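Local coordinates for ABC transporter substrate-binding protein (Streptococcus pneumoniae, PDB 4OHN), which binds histidine and probably delivers it, or related amino acids, to a membrane ABC transporter for uptake into the cell, at residues D46-V51 and V59-I64; L80-Y85 and K221-A226. All blocks are in the same frame, centred on the assembly; numbering follows the deposited sequence. Where two conformers were deposited one is given.

Interaction 1: residues D46-V51 and V59-I64; sequences DLATAV and VNWQPI
Ala48 and Trp61 carry most of this contact: the methyl group of the alanine settles against the six-membered ring of the indole, with Ala48 CB 3.7 Å from Trp61 CH2 and nearly as close to CZ2. The methyl comes at the ring obliquely. Trp61 gets there because its CG lies anti to the carbonyl carbon (chi1 -70°), which swings the indole back along the strand toward Val59 and the helix. Val59 completes the grip on the ring: its CG1 lies over one face, 3.3 Å above the plane and displaced toward the rim. The other branch of Val59 turns to the helix, where CG2 comes within 4.1 Å of Ala48 O.

The polar edge of the indole is met through solvent. Thr49 OG1 and Trp61 NE1 are 4.4 Å apart, too far for a direct bond, and a water fills the gap. It lies in the plane of the indole at the ring's edge, accepts from Trp61 NE1 at 2.9 Å and donates to Thr49 OG1 at 2.7 Å. The threonine hydroxyl also bonds to Ile45 O one turn back in the helix. Ile22 of the neighbouring strand touches Ala48, Val59 and Trp61 alike, and Phe24 meets the indole edge-to-face.

The axes of helix and strand run roughly antiparallel, at 152° and 9.8 Å apart. Helix 43-53 thus folds back over strand 58-63, which pairs in parallel with strand 19-24: a helix-on-sheet layer of the alpha/beta kind from which the lobes of periplasmic-binding-protein folds are built.

Interaction 2: residues L80-Y85 and K221-A226; sequences LIWNGY and KKINEA. With HIS (histidine), chain B; ACT (acetate ion), chain D.
Asn83 OD1 is a buried carbonyl oxygen held by two donors: the imidazole NE2 of the bound histidine donates to Asn83 OD1 at 2.9 Å, with an N-H...O angle of 148°, and the backbone N of Asp25 adds a weak bond. The amide's other end makes a weak bond to Gly32 O. Asn83 CG stands anti to the backbone N (chi1 -175°), which carries the amide out to the imidazole. One residue on, Gly84 O takes the ligand's amino nitrogen, HIS N, at 2.8 Å, while Asp44 OD2 accepts a hydrogen bond from the backbone N of Gly84. Tyr85 turns its hydroxyl elsewhere: Tyr85 OH donates to ACT O of an acetate, 2.7 Å away and in the plane of the ring; the acetate is probably a crystallisation component. Ile81 CG2 covers one face of this ring, over its centre.

The other end of 80-85 meets helix 217-232 through hydrocarbon alone. Leu80 and Ile223 reach toward each other tip to tip, Leu80 CD1 lying 4.0 Å from Ile223 CD1. Ile223 divides its branches: CG1 carries CD1 to the leucine, whereas CG2 comes obliquely to the indole, 4.3 Å from Trp82 CH2. Val210 touches all three residues.

Within six residues the chain passes from apolar to polar duty. Leu80 and Trp82 meet the helix through apolar contacts in the core, though Trp82 NE1 also bonds weakly to Asp44 OD1. Asn83 and Gly84 present two carbonyl oxygens to the ligand's imidazole and amino group, a pairing consistent with recognition of histidine by both its side chain and its main chain.

How the interactions relate
Interactions 1 and 2 are neighbouring parts of one helix-on-sheet layer. Both reach the same mixed sheet, and their centres lie about 10 Å apart. Trp82 is the chief joint: its indole from interaction 2 packs on Ala48, Leu47 and Val51 of helix 43-53, and Val51 also meets Ala226 of helix 217-232. The two helices are thereby packed against each other as well as against the sheet. The contact of 46-51 with 59-64 is only partly buried, and a water bridges its outer margin. The side chains that touch between 80-85 and 221-226 are all buried and meet through apolar atoms, while the residues just after Trp82, Asn83 and Gly84, bind the histidine.

Interaction 1: residues D46-V51 and V59-I64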
loop_
_atom_site.group_PDB
_atom_site.type_symbol
_atom_site.label_atom_id
_atom_site.label_comp_id
_atom_site.label_asym_id
_atom_site.label_seq_id
_atom_site.Cartn_x
_atom_site.Cartn_y
_atom_site.Cartn_z
ATOM N N ASP A 46 -7.687 2.854 10.845
ATOM C CA ASP A 46 -8.104 3.994 11.649
ATOM C C ASP A 46 -8.668 5.132 10.788
ATOM O O ASP A 46 -9.704 5.724 11.130
ATOM C CB ASP A 46 -6.906 4.501 12.476
ATOM C CG ASP A 46 -6.516 3.554 13.618
ATOM O OD1 ASP A 46 -7.258 2.600 13.936
ATOM O OD2 ASP A 46 -5.443 3.800 14.202
ATOM N N LEU A 47 -8.002 5.426 9.685
ATOM C CA LEU A 47 -8.411 6.550 8.848
ATOM C C LEU A 47 -9.758 6.274 8.178
ATOM O O LEU A 47 -10.652 7.132 8.208
ATOM C CB LEU A 47 -7.338 6.892 7.819
ATOM C CG LEU A 47 -7.651 8.098 6.926
ATOM C CD1 LEU A 47 -7.804 9.360 7.731
ATOM C CD2 LEU A 47 -6.547 8.262 5.881
ATOM N N ALA A 48 -9.945 5.092 7.605
ATOM C CA ALA A 48 -11.210 4.757 6.958
ATOM C C ALA A 48 -12.343 4.709 7.973
ATOM O O ALA A 48 -13.457 5.130 7.701
ATOM C CB ALA A 48 -11.112 3.432 6.245
ATOM N N THR A 49 -12.076 4.171 9.151
ATOM C CA THR A 49 -13.089 4.146 10.214
ATOM C C THR A 49 -13.543 5.575 10.527
ATOM O O THR A 49 -14.747 5.863 10.611
ATOM C CB THR A 49 -12.563 3.441 11.484
ATOM O OG1 THR A 49 -12.247 2.088 11.162
ATOM C CG2 THR A 49 -13.566 3.448 12.592
ATOM N N ALA A 50 -12.588 6.484 10.683
ATOM C CA ALA A 50 -12.894 7.877 10.999
ATOM C C ALA A 50 -13.621 8.579 9.851
ATOM O O ALA A 50 -14.519 9.386 10.079
ATOM C CB ALA A 50 -11.620 8.628 11.351
ATOM N N VAL A 51 -13.250 8.274 8.615
ATOM C CA VAL A 51 -13.959 8.835 7.460
ATOM C C VAL A 51 -15.420 8.410 7.458
ATOM O O VAL A 51 -16.327 9.235 7.344
ATOM C CB VAL A 51 -13.272 8.414 6.134
ATOM C CG1 VAL A 51 -14.219 8.543 4.925
ATOM C CG2 VAL A 51 -11.983 9.225 5.935
ATOM N N VAL A 59 -17.549 0.115 8.500
ATOM C CA VAL A 59 -16.756 -0.572 7.494
ATOM C C VAL A 59 -16.772 -2.074 7.727
ATOM O O VAL A 59 -16.572 -2.557 8.844
ATOM C CB VAL A 59 -15.287 -0.094 7.500
ATOM C CG1 VAL A 59 -14.458 -0.859 6.476
ATOM C CG2 VAL A 59 -15.224 1.420 7.230
ATOM N N ASN A 60 -17.032 -2.794 6.645
ATOM C CA ASN A 60 -16.822 -4.231 6.559
ATOM C C ASN A 60 -15.474 -4.478 5.901
ATOM O O ASN A 60 -15.329 -4.286 4.699
ATOM C CB ASN A 60 -17.947 -4.877 5.749
ATOM C CG ASN A 60 -17.723 -6.342 5.519
ATOM O OD1 ASN A 60 -17.355 -7.078 6.437
ATOM N ND2 ASN A 60 -17.924 -6.781 4.290
ATOM N N TRP A 61 -14.492 -4.887 6.697
ATOM C CA TRP A 61 -13.145 -5.132 6.209
ATOM C C TRP A 61 -13.060 -6.512 5.594
ATOM O O TRP A 61 -13.357 -7.506 6.260
ATOM C CB TRP A 61 -12.125 -5.002 7.359
ATOM C CG TRP A 61 -11.981 -3.585 7.815
ATOM C CD1 TRP A 61 -12.541 -3.013 8.934
ATOM C CD2 TRP A 61 -11.280 -2.550 7.131
ATOM N NE1 TRP A 61 -12.204 -1.681 8.983
ATOM C CE2 TRP A 61 -11.442 -1.369 7.887
ATOM C CE3 TRP A 61 -10.532 -2.499 5.957
ATOM C CZ2 TRP A 61 -10.896 -0.156 7.494
ATOM C CZ3 TRP A 61 -9.969 -1.290 5.573
ATOM C CH2 TRP A 61 -10.159 -0.132 6.350
ATOM N N GLN A 62 -12.636 -6.560 4.337
ATOM C CA GLN A 62 -12.525 -7.813 3.610
ATOM C C GLN A 62 -11.076 -8.040 3.168
ATOM O O GLN A 62 -10.595 -7.371 2.254
ATOM C CB GLN A 62 -13.439 -7.803 2.390
ATOM C CG GLN A 62 -13.391 -9.108 1.592
ATOM C CD GLN A 62 -13.717 -10.321 2.445
ATOM O OE1 GLN A 62 -14.840 -10.463 2.959
ATOM N NE2 GLN A 62 -12.747 -11.209 2.605
ATOM N N PRO A 63 -10.361 -8.960 3.832
ATOM C CA PRO A 63 -9.035 -9.260 3.297
ATOM C C PRO A 63 -9.160 -9.842 1.896
ATOM O O PRO A 63 -10.035 -10.658 1.622
ATOM C CB PRO A 63 -8.460 -10.277 4.294
ATOM C CG PRO A 63 -9.649 -10.895 4.936
ATOM C CD PRO A 63 -10.728 -9.827 4.959
ATOM N N ILE A 64 -8.269 -9.426 1.003
ATOM C CA ILE A 64 -8.262 -9.903 -0.376
ATOM C C ILE A 64 -6.880 -10.416 -0.750
ATOM O O ILE A 64 -5.869 -10.136 -0.124
ATOM C CB ILE A 64 -8.671 -8.787 -1.384
ATOM C CG1 ILE A 64 -7.684 -7.610 -1.336
ATOM C CG2 ILE A 64 -10.105 -8.327 -1.128
ATOM C CD1 ILE A 64 -7.917 -6.550 -2.421
HETATM O O HOH W 1 -13.453 -0.342 11.187
#

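Interaction 2: residues L80-Y85 and K221-A226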
loop_
_atom_site.group_PDB
_atom_site.type_symbol
_atom_site.label_atom_id
_atom_site.label_comp_id
_atom_site.label_asym_id
_atom_site.label_seq_id
_atom_site.Cartn_x
_atom_site.Cartn_y
_atom_site.Cartn_z
ATOM N N LEU A 80 -14.148 -0.492 -2.145
ATOM C CA LEU A 80 -12.960 0.344 -2.144
ATOM C C LEU A 80 -11.752 -0.516 -1.953
ATOM O O LEU A 80 -11.826 -1.575 -1.329
ATOM C CB LEU A 80 -12.998 1.335 -0.986
ATOM C CG LEU A 80 -14.082 2.413 -1.011
ATOM C CD1 LEU A 80 -14.074 3.155 0.291
ATOM C CD2 LEU A 80 -13.849 3.378 -2.166
ATOM N N ILE A 81 -10.645 -0.071 -2.519
ATOM C CA ILE A 81 -9.318 -0.592 -2.208
ATOM C C ILE A 81 -8.627 0.480 -1.354
ATOM O O ILE A 81 -8.423 1.608 -1.805
ATOM C CB ILE A 81 -8.489 -0.882 -3.465
ATOM C CG1 ILE A 81 -9.213 -1.868 -4.396
ATOM C CG2 ILE A 81 -7.099 -1.393 -3.083
ATOM C CD1 ILE A 81 -8.593 -1.993 -5.772
ATOM N N TRP A 82 -8.279 0.133 -0.123
ATOM C CA TRP A 82 -7.743 1.128 0.823
ATOM C C TRP A 82 -6.752 0.392 1.708
ATOM O O TRP A 82 -7.153 -0.325 2.639
ATOM C CB TRP A 82 -8.885 1.754 1.648
ATOM C CG TRP A 82 -8.510 3.006 2.388
ATOM C CD1 TRP A 82 -7.267 3.369 2.816
ATOM C CD2 TRP A 82 -9.402 4.031 2.811
ATOM N NE1 TRP A 82 -7.335 4.590 3.460
ATOM C CE2 TRP A 82 -8.645 4.999 3.475
ATOM C CE3 TRP A 82 -10.782 4.241 2.653
ATOM C CZ2 TRP A 82 -9.215 6.164 3.969
ATOM C CZ3 TRP A 82 -11.342 5.406 3.157
ATOM C CH2 TRP A 82 -10.560 6.339 3.798
ATOM N N ASN A 83 -5.468 0.522 1.376
ATOM C CA ASN A 83 -4.404 -0.291 1.971
ATOM C C ASN A 83 -3.070 0.120 1.390
ATOM O O ASN A 83 -2.399 -0.647 0.704
ATOM C CB ASN A 83 -4.670 -1.774 1.652
ATOM C CG ASN A 83 -3.712 -2.741 2.313
ATOM O OD1 ASN A 83 -3.045 -3.513 1.614
ATOM N ND2 ASN A 83 -3.671 -2.756 3.638
ATOM N N GLY A 84 -2.643 1.339 1.652
ATOM C CA GLY A 84 -1.436 1.832 1.012
ATOM C C GLY A 84 -1.477 1.637 -0.494
ATOM O O GLY A 84 -0.493 1.181 -1.097
ATOM N N TYR A 85 -2.608 2.005 -1.091
ATOM C CA TYR A 85 -2.834 1.758 -2.506
ATOM C C TYR A 85 -2.233 2.913 -3.315
ATOM O O TYR A 85 -2.736 4.047 -3.286
ATOM C CB TYR A 85 -4.327 1.595 -2.761
ATOM C CG TYR A 85 -4.765 1.151 -4.141
ATOM C CD1 TYR A 85 -4.087 0.173 -4.858
ATOM C CD2 TYR A 85 -5.918 1.663 -4.699
ATOM C CE1 TYR A 85 -4.540 -0.255 -6.099
ATOM C CE2 TYR A 85 -6.372 1.244 -5.930
ATOM C CZ TYR A 85 -5.681 0.291 -6.629
ATOM O OH TYR A 85 -6.163 -0.084 -7.845
ATOM N N LYS A 221 -16.090 11.853 -3.561
ATOM C CA LYS A 221 -16.283 13.180 -2.976
ATOM C C LYS A 221 -16.464 13.105 -1.474
ATOM O O LYS A 221 -15.906 13.909 -0.733
ATOM C CB LYS A 221 -17.496 13.881 -3.581
ATOM C CG LYS A 221 -17.337 14.213 -5.025
ATOM C CD LYS A 221 -18.513 15.017 -5.538
ATOM C CE LYS A 221 -18.384 15.285 -7.021
ATOM N NZ LYS A 221 -18.770 14.092 -7.817
ATOM N N LYS A 222 -17.255 12.148 -1.013
ATOM C CA LYS A 222 -17.489 11.996 0.424
ATOM C C LYS A 222 -16.222 11.625 1.187
ATOM O O LYS A 222 -16.018 12.069 2.328
ATOM C CB LYS A 222 -18.619 10.999 0.692
ATOM C CG LYS A 222 -19.955 11.469 0.158
ATOM C CD LYS A 222 -20.342 12.855 0.685
ATOM C CE LYS A 222 -21.769 13.225 0.337
ATOM N NZ LYS A 222 -22.010 14.675 0.597
ATOM N N ILE A 223 -15.357 10.815 0.595
ATOM C CA ILE A 223 -14.081 10.505 1.227
ATOM C C ILE A 223 -13.262 11.797 1.292
ATOM O O ILE A 223 -12.710 12.143 2.340
ATOM C CB ILE A 223 -13.333 9.407 0.448
ATOM C CG1 ILE A 223 -14.096 8.089 0.545
ATOM C CG2 ILE A 223 -11.900 9.285 0.952
ATOM C CD1 ILE A 223 -13.619 7.048 -0.450
ATOM N N ASN A 224 -13.181 12.537 0.193
ATOM C CA ASN A 224 -12.387 13.774 0.185
ATOM C C ASN A 224 -12.906 14.804 1.184
ATOM O O ASN A 224 -12.111 15.469 1.875
ATOM C CB ASN A 224 -12.365 14.365 -1.216
ATOM C CG ASN A 224 -11.555 13.547 -2.203
ATOM O OD1 ASN A 224 -10.653 12.786 -1.816
ATOM N ND2 ASN A 224 -11.859 13.685 -3.489
ATOM N N GLU A 225 -14.217 14.973 1.265
ATOM C CA GLU A 225 -14.789 15.920 2.225
ATOM C C GLU A 225 -14.463 15.510 3.644
ATOM O O GLU A 225 -14.180 16.374 4.494
ATOM C CB GLU A 225 -16.298 16.007 2.047
ATOM C CG GLU A 225 -16.718 16.677 0.747
ATOM C CD GLU A 225 -18.161 16.512 0.412
ATOM O OE1 GLU A 225 -18.953 15.980 1.216
ATOM O OE2 GLU A 225 -18.533 16.951 -0.708
ATOM N N ALA A 226 -14.512 14.213 3.938
ATOM C CA ALA A 226 -14.159 13.748 5.267
ATOM C C ALA A 226 -12.679 14.007 5.557
ATOM O O ALA A 226 -12.328 14.384 6.691
ATOM C CB ALA A 226 -14.470 12.286 5.406
HETATM N N HIS B . 1.751 0.309 -2.558
HETATM C CA HIS B . 1.783 -0.969 -3.310
HETATM C C HIS B . 0.566 -1.102 -4.197
HETATM O O HIS B . -0.311 -0.208 -4.170
HETATM C CB HIS B . 1.996 -2.193 -2.388
HETATM C CG HIS B . 0.811 -2.674 -1.602
HETATM N ND1 HIS B . 0.613 -4.025 -1.368
HETATM C CD2 HIS B . -0.168 -2.032 -0.918
HETATM C CE1 HIS B . -0.451 -4.187 -0.605
HETATM N NE2 HIS B . -0.941 -2.993 -0.311
HETATM O OXT HIS B . 0.506 -2.107 -4.937
HETATM C C ACT D . -5.176 -2.262 -10.310
HETATM O O ACT D . -4.855 -2.033 -9.136
HETATM O OXT ACT D . -4.413 -3.036 -10.924
HETATM C CH3 ACT D . -6.391 -1.636 -10.925
#